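Local coordinates for multifunctional non-homologous end joining DNA repair protein LigD (Mycobacterium tuberculosis, PDB 2IRU) that probably acts with Ku in repairing DNA double-strand breaks by non-homologous end joining, this chain being its primase-like polymerase domain, at residues Q10-T15 with I105-A110; D18-L21 with T27-S30. All blocks are in the same frame, centred on the assembly; numbering follows the deposited sequence.

In the fold
Interactions 1 and 2 meet at Lys-29, in the first turn of helix 29-47, and illustrate how one polar group can tie several chain segments together. Interaction 2, the hairpin of strands 20-22 and 27-28, is nested within the loop that interaction 1 closes between residues 10-15 and helix 99-107. Their centres lie about 12 Å apart, on the same side of the polymerase domain. Lys-29 NZ probably hydrogen-bonds to Thr-15 O (2.8 Å) and Gln-107 OE1 (2.9 Å), joining the N-terminal segment, the hairpin's helix and helix 99-107. Residues 16-19, inferred by similarity to contact target DNA, link the two and run into the first segment of interaction 2.

Interaction 1. Residues Q10-T15 with I105-A110; sequences QRVTLT and IAQQAA
The chain of Gln-107 leaves its backbone with CG trans to the N (chi1 164°) and then bends at the next bond, which carries the carboxamide from the end of helix 99-107 to the backbone around Thr-15. On the other side, a chi1 of 67° sets Thr-15 OG1 between its own backbone N and carbonyl carbon, and the amide thus finds an acceptor close to the N-H it also receives. The result is a two-point grip: Thr-15 N donates to Gln-107 OE1 (2.9 Å) in a nearly straight bond, while Gln-107 NE2 donates to Thr-15 OG1 (2.9 Å). The two bonds differ in aim. The hydroxyl oxygen lies almost in the amide plane, whereas the backbone donor approaches OE1 from above it, about 42° out. Together they restrict rotation of the carboxamide and fix which end carries the oxygen.

Van der Waals contacts lie alongside. The aliphatic one is Val-12 CG1 against Gln-107 CB (3.7 Å), at the root of the chain; Leu-14 brings CD1 to Gln-107 OE1 (3.4 Å). Thr-13 contributes its carbonyl rather than its side chain, with O at 3.4 Å from Gln-107 CD.

The contact lies at the surface, where helix 99-107 finishes in a Schellman motif with Ala-109 at positive phi. Val-12 also rests on Thr-100, Ala-103 and Trp-104 of helix 99-107, while Leu-14 reaches Phe-33, so the irregular N-terminal segment runs alongside helix 99-107, in the same direction, toward the start of helix 29-47.

Interaction 2. Residues D18-L21 with T27-S30; sequences DKVL and TTKS
Backbone hydrogen bonds come first between Lys-19 to Leu-21 and Thr-27 to Lys-29. Leu-21 N donates to Thr-27 O (2.8 Å), and Lys-29 N to Lys-19 O (2.9 Å). They flank Val-20 and Thr-28, an antiparallel non-hydrogen-bonded pair whose CA atoms stand 4.2 Å apart and whose side chains diverge. This is a minimal, weakly bonded hairpin with one bridge pair, and its second strand passes straight into a helix, so one of the two bonds is made by the amide of a helical residue.

Weaker CA-H...O contacts reinforce the same two carbonyls. Thr-28 CA approaches Lys-19 O (3.1 Å), and Val-20 CA lies 3.6 Å from Thr-27 O, giving each oxygen a second, softer partner.

Van der Waals packing is supplied by aliphatic parts of the side chains. Leu-21 crosses Lys-29 at a slant, its CD1 meeting Lys-29 CG (3.7 Å), and Lys-19 CB lies 3.9 Å from the same CG. The lysine ammonium groups then go elsewhere: Lys-19 NZ to Asn-59, Lys-29 NZ to Thr-15 and Gln-107.

Capping is the last kind. A chi1 of 64° holds OG1 of Thr-28, the N-cap residue, where it bonds a backbone N farther along the first turn; Asp-31 OD2 in return accepts from Thr-28 N, completing a capping box. Asp-18 and Lys-19 fall in a segment that by similarity contacts target DNA. The hairpin leads directly into helix 29-47, with Leu-21 resting on Leu-111 and bonded through its backbone to Val-61, and Thr-27 set against Pro-252.

Interaction 1. Residues Q10-T15 with I105-A110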
ATOM      1  N   GLN A  10       8.760  12.109  20.873  1.00 12.95           N
ATOM      2  CA  GLN A  10       8.221  12.350  19.526  1.00 10.40           C
ATOM      3  C   GLN A  10       7.116  13.384  19.606  1.00 10.47           C
ATOM      4  O   GLN A  10       6.131  13.179  20.307  1.00 11.36           O
ATOM      5  CB  GLN A  10       7.636  11.063  18.992  1.00 10.51           C
ATOM      6  CG  GLN A  10       8.674   9.904  19.009  1.00  8.49           C
ATOM      7  CD  GLN A  10       8.225   8.664  18.214  1.00 10.90           C
ATOM      8  OE1 GLN A  10       7.085   8.563  17.783  1.00 10.14           O
ATOM      9  NE2 GLN A  10       9.153   7.712  18.030  1.00 11.69           N
ATOM     10  N   ARG A  11       7.273  14.469  18.859  1.00  9.76           N
ATOM     11  CA  ARG A  11       6.284  15.555  18.844  1.00  9.88           C
ATOM     12  C   ARG A  11       6.139  16.093  17.409  1.00  9.15           C
ATOM     13  O   ARG A  11       7.126  16.293  16.712  1.00  8.92           O
ATOM     14  CB  ARG A  11       6.725  16.711  19.745  1.00  9.55           C
ATOM     15  CG  ARG A  11       7.016  16.392  21.221  1.00 12.52           C
ATOM     16  CD  ARG A  11       7.458  17.657  21.959  1.00 14.97           C
ATOM     17  NE  ARG A  11       6.347  18.208  22.765  1.00 19.44           N
ATOM     18  CZ  ARG A  11       5.780  19.386  22.545  1.00 20.45           C
ATOM     19  NH1 ARG A  11       6.227  20.157  21.568  1.00 26.09           N
ATOM     20  NH2 ARG A  11       4.769  19.802  23.291  1.00 20.90           N
ATOM     21  N   VAL A  12       4.902  16.330  16.988  1.00  6.52           N
ATOM     22  CA  VAL A  12       4.657  16.963  15.687  1.00  6.52           C
ATOM     23  C   VAL A  12       3.683  18.093  15.894  1.00  6.49           C
ATOM     24  O   VAL A  12       2.679  17.933  16.594  1.00  6.26           O
ATOM     25  CB  VAL A  12       4.065  15.951  14.685  1.00  6.86           C
ATOM     26  CG1 VAL A  12       3.565  16.627  13.361  1.00  8.31           C
ATOM     27  CG2 VAL A  12       5.112  14.914  14.377  1.00  9.70           C
ATOM     28  N   THR A  13       4.013  19.223  15.285  1.00  5.06           N
ATOM     29  CA  THR A  13       3.152  20.409  15.337  1.00  5.84           C
ATOM     30  C   THR A  13       2.438  20.555  13.962  1.00  6.45           C
ATOM     31  O   THR A  13       3.072  20.723  12.908  1.00  7.71           O
ATOM     32  CB  THR A  13       3.943  21.711  15.659  1.00  4.90           C
ATOM     33  OG1 THR A  13       4.638  21.588  16.926  1.00  6.80           O
ATOM     34  CG2 THR A  13       2.957  22.897  15.716  1.00  7.91           C
ATOM     35  N   LEU A  14       1.118  20.460  13.972  1.00  5.29           N
ATOM     36  CA  LEU A  14       0.368  20.662  12.744  1.00  5.45           C
ATOM     37  C   LEU A  14       0.343  22.179  12.450  1.00  6.37           C
ATOM     38  O   LEU A  14      -0.025  22.998  13.297  1.00  7.61           O
ATOM     39  CB  LEU A  14      -1.089  20.159  12.882  1.00  5.55           C
ATOM     40  CG  LEU A  14      -1.979  20.291  11.661  1.00  5.98           C
ATOM     41  CD1 LEU A  14      -1.447  19.444  10.482  1.00 10.12           C
ATOM     42  CD2 LEU A  14      -3.460  19.925  12.008  1.00  6.46           C
ATOM     43  N   THR A  15       0.771  22.526  11.244  1.00  6.68           N
ATOM     44  CA  THR A  15       0.647  23.886  10.753  1.00  6.32           C
ATOM     45  C   THR A  15      -0.371  23.989   9.625  1.00  5.66           C
ATOM     46  O   THR A  15      -0.666  22.987   8.979  1.00  6.36           O
ATOM     47  CB  THR A  15       1.997  24.465  10.221  1.00  6.89           C
ATOM     48  OG1 THR A  15       2.376  23.736   9.050  1.00 10.16           O
ATOM     49  CG2 THR A  15       3.087  24.389  11.328  1.00  7.91           C
ATOM     50  N   ILE A 105       3.698  12.319   8.850  1.00  6.74           N
ATOM     51  CA  ILE A 105       3.232  12.078   7.486  1.00  7.39           C
ATOM     52  C   ILE A 105       2.114  13.102   7.119  1.00  6.80           C
ATOM     53  O   ILE A 105       2.159  13.737   6.062  1.00  8.20           O
ATOM     54  CB  ILE A 105       2.732  10.644   7.374  1.00  7.62           C
ATOM     55  CG1 ILE A 105       3.943   9.680   7.300  1.00  8.88           C
ATOM     56  CG2 ILE A 105       1.768  10.481   6.180  1.00  7.64           C
ATOM     57  CD1 ILE A 105       4.798   9.835   6.036  1.00  9.37           C
ATOM     58  N   ALA A 106       1.160  13.291   8.016  1.00  6.39           N
ATOM     59  CA  ALA A 106       0.060  14.223   7.764  1.00  8.08           C
ATOM     60  C   ALA A 106       0.565  15.655   7.686  1.00  7.21           C
ATOM     61  O   ALA A 106       0.207  16.387   6.782  1.00  7.08           O
ATOM     62  CB  ALA A 106      -0.950  14.101   8.871  1.00  8.28           C
ATOM     63  N   GLN A 107       1.421  16.046   8.638  1.00  6.04           N
ATOM     64  CA  GLN A 107       1.958  17.388   8.651  1.00  6.56           C
ATOM     65  C   GLN A 107       2.754  17.727   7.348  1.00  6.49           C
ATOM     66  O   GLN A 107       2.743  18.872   6.875  1.00  7.91           O
ATOM     67  CB  GLN A 107       2.797  17.604   9.922  1.00  7.21           C
ATOM     68  CG  GLN A 107       3.728  18.833   9.868  1.00  6.40           C
ATOM     69  CD  GLN A 107       3.021  20.158   9.601  1.00  7.20           C
ATOM     70  OE1 GLN A 107       1.787  20.280   9.685  1.00  6.26           O
ATOM     71  NE2 GLN A 107       3.818  21.181   9.280  1.00  6.71           N
ATOM     72  N   GLN A 108       3.425  16.711   6.810  1.00  6.32           N
ATOM     73  CA  GLN A 108       4.234  16.776   5.579  1.00  6.08           C
ATOM     74  C   GLN A 108       3.347  16.936   4.309  1.00  6.01           C
ATOM     75  O   GLN A 108       3.884  17.136   3.191  1.00  6.92           O
ATOM     76  CB  GLN A 108       5.078  15.468   5.444  1.00  5.27           C
ATOM     77  CG  GLN A 108       6.311  15.382   6.374  1.00  7.45           C
ATOM     78  CD  GLN A 108       7.447  16.206   5.815  1.00  8.59           C
ATOM     79  OE1 GLN A 108       7.709  17.351   6.276  1.00 12.58           O
ATOM     80  NE2 GLN A 108       8.042  15.703   4.758  1.00  5.31           N
ATOM     81  N   ALA A 109       2.022  16.808   4.456  1.00  4.89           N
ATOM     82  CA  ALA A 109       1.112  16.687   3.281  1.00  5.42           C
ATOM     83  C   ALA A 109       1.517  15.465   2.424  1.00  4.92           C
ATOM     84  O   ALA A 109       1.317  15.423   1.196  1.00  7.05           O
ATOM     85  CB  ALA A 109       1.092  17.991   2.442  1.00  6.14           C
ATOM     86  N   ALA A 110       2.116  14.474   3.090  1.00  4.94           N
ATOM     87  CA  ALA A 110       2.429  13.182   2.418  1.00  5.13           C
ATOM     88  C   ALA A 110       1.112  12.388   2.415  1.00  6.91           C
ATOM     89  O   ALA A 110       0.871  11.514   3.297  1.00  7.14           O
ATOM     90  CB  ALA A 110       3.565  12.421   3.143  1.00  6.34           C
TER

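Interaction 2. Residues D18-L21 with T27-S30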
ATOM      1  N   ASP A  18      -6.169  24.728   8.572  1.00  6.21           N
ATOM      2  CA  ASP A  18      -7.294  25.057   7.730  1.00  7.15           C
ATOM      3  C   ASP A  18      -6.966  24.858   6.283  1.00  6.69           C
ATOM      4  O   ASP A  18      -7.863  25.034   5.450  1.00  7.44           O
ATOM      5  CB  ASP A  18      -7.775  26.510   7.963  1.00  7.14           C
ATOM      6  CG  ASP A  18      -6.693  27.556   7.671  1.00  9.82           C
ATOM      7  OD1 ASP A  18      -5.477  27.218   7.755  1.00 11.43           O
ATOM      8  OD2 ASP A  18      -7.056  28.751   7.416  1.00 13.28           O
ATOM      9  N   LYS A  19      -5.725  24.523   5.947  1.00  6.58           N
ATOM     10  CA  LYS A  19      -5.385  24.409   4.507  1.00  7.33           C
ATOM     11  C   LYS A  19      -6.202  23.291   3.809  1.00  6.86           C
ATOM     12  O   LYS A  19      -6.213  22.169   4.252  1.00  7.39           O
ATOM     13  CB  LYS A  19      -3.876  24.219   4.292  1.00  7.23           C
ATOM     14  CG  LYS A  19      -3.468  24.416   2.810  1.00  9.40           C
ATOM     15  CD  LYS A  19      -1.987  24.009   2.445  1.00 11.03           C
ATOM     16  CE  LYS A  19      -0.981  25.007   2.892  1.00 20.07           C
ATOM     17  NZ  LYS A  19      -1.092  26.283   2.144  1.00 21.96           N
ATOM     18  N   VAL A  20      -6.915  23.655   2.725  1.00  8.38           N
ATOM     19  CA  VAL A  20      -7.613  22.617   1.962  1.00  7.15           C
ATOM     20  C   VAL A  20      -6.643  21.876   1.054  1.00  7.57           C
ATOM     21  O   VAL A  20      -5.949  22.503   0.209  1.00  9.06           O
ATOM     22  CB  VAL A  20      -8.799  23.198   1.138  1.00  7.94           C
ATOM     23  CG1 VAL A  20      -9.341  22.146   0.219  1.00  7.89           C
ATOM     24  CG2 VAL A  20      -9.918  23.706   2.087  1.00  7.54           C
ATOM     25  N   LEU A  21      -6.605  20.555   1.227  1.00  6.57           N
ATOM     26  CA  LEU A  21      -5.757  19.718   0.360  1.00  6.71           C
ATOM     27  C   LEU A  21      -6.528  18.994  -0.764  1.00  6.63           C
ATOM     28  O   LEU A  21      -5.918  18.546  -1.738  1.00  6.76           O
ATOM     29  CB  LEU A  21      -4.960  18.732   1.193  1.00  6.99           C
ATOM     30  CG  LEU A  21      -4.005  19.314   2.256  1.00  9.54           C
ATOM     31  CD1 LEU A  21      -3.290  18.174   2.956  1.00 16.96           C
ATOM     32  CD2 LEU A  21      -2.973  20.195   1.641  1.00 12.40           C
ATOM     33  N   THR A  27     -11.560  18.942   1.984  1.00  7.08           N
ATOM     34  CA  THR A  27     -10.807  18.166   2.976  1.00  6.26           C
ATOM     35  C   THR A  27      -9.506  18.887   3.334  1.00  6.55           C
ATOM     36  O   THR A  27      -8.753  19.258   2.454  1.00  6.05           O
ATOM     37  CB  THR A  27     -10.491  16.733   2.431  1.00  6.15           C
ATOM     38  OG1 THR A  27     -11.719  16.127   1.970  1.00  7.05           O
ATOM     39  CG2 THR A  27      -9.870  15.881   3.570  1.00  6.50           C
ATOM     40  N   THR A  28      -9.297  19.111   4.630  1.00  5.22           N
ATOM     41  CA  THR A  28      -8.214  19.982   5.132  1.00  7.18           C
ATOM     42  C   THR A  28      -7.048  19.206   5.747  1.00  6.53           C
ATOM     43  O   THR A  28      -7.125  17.989   6.013  1.00  6.23           O
ATOM     44  CB  THR A  28      -8.709  20.898   6.262  1.00  6.41           C
ATOM     45  OG1 THR A  28      -9.104  20.086   7.386  1.00  6.67           O
ATOM     46  CG2 THR A  28      -9.881  21.782   5.825  1.00  7.94           C
ATOM     47  N   LYS A  29      -5.974  19.926   6.022  1.00  6.94           N
ATOM     48  CA  LYS A  29      -4.856  19.323   6.751  1.00  7.50           C
ATOM     49  C   LYS A  29      -5.341  18.767   8.090  1.00  7.12           C
ATOM     50  O   LYS A  29      -4.956  17.656   8.463  1.00  6.86           O
ATOM     51  CB  LYS A  29      -3.732  20.328   6.963  1.00  8.32           C
ATOM     52  CG  LYS A  29      -2.952  20.666   5.737  1.00  9.75           C
ATOM     53  CD  LYS A  29      -1.678  21.431   6.103  1.00  7.93           C
ATOM     54  CE  LYS A  29      -0.601  20.541   6.781  1.00 10.50           C
ATOM     55  NZ  LYS A  29       0.706  21.281   7.212  1.00  8.35           N
ATOM     56  N   SER A  30      -6.224  19.489   8.785  1.00  7.71           N
ATOM     57  CA  SER A  30      -6.792  19.005  10.063  1.00  7.98           C
ATOM     58  C   SER A  30      -7.529  17.663   9.885  1.00  7.08           C
ATOM     59  O   SER A  30      -7.361  16.724  10.688  1.00  7.30           O
ATOM     60  CB  SER A  30      -7.721  20.055  10.685  1.00  9.55           C
ATOM     61  OG  SER A  30      -8.164  19.646  11.963  1.00 14.51           O
TER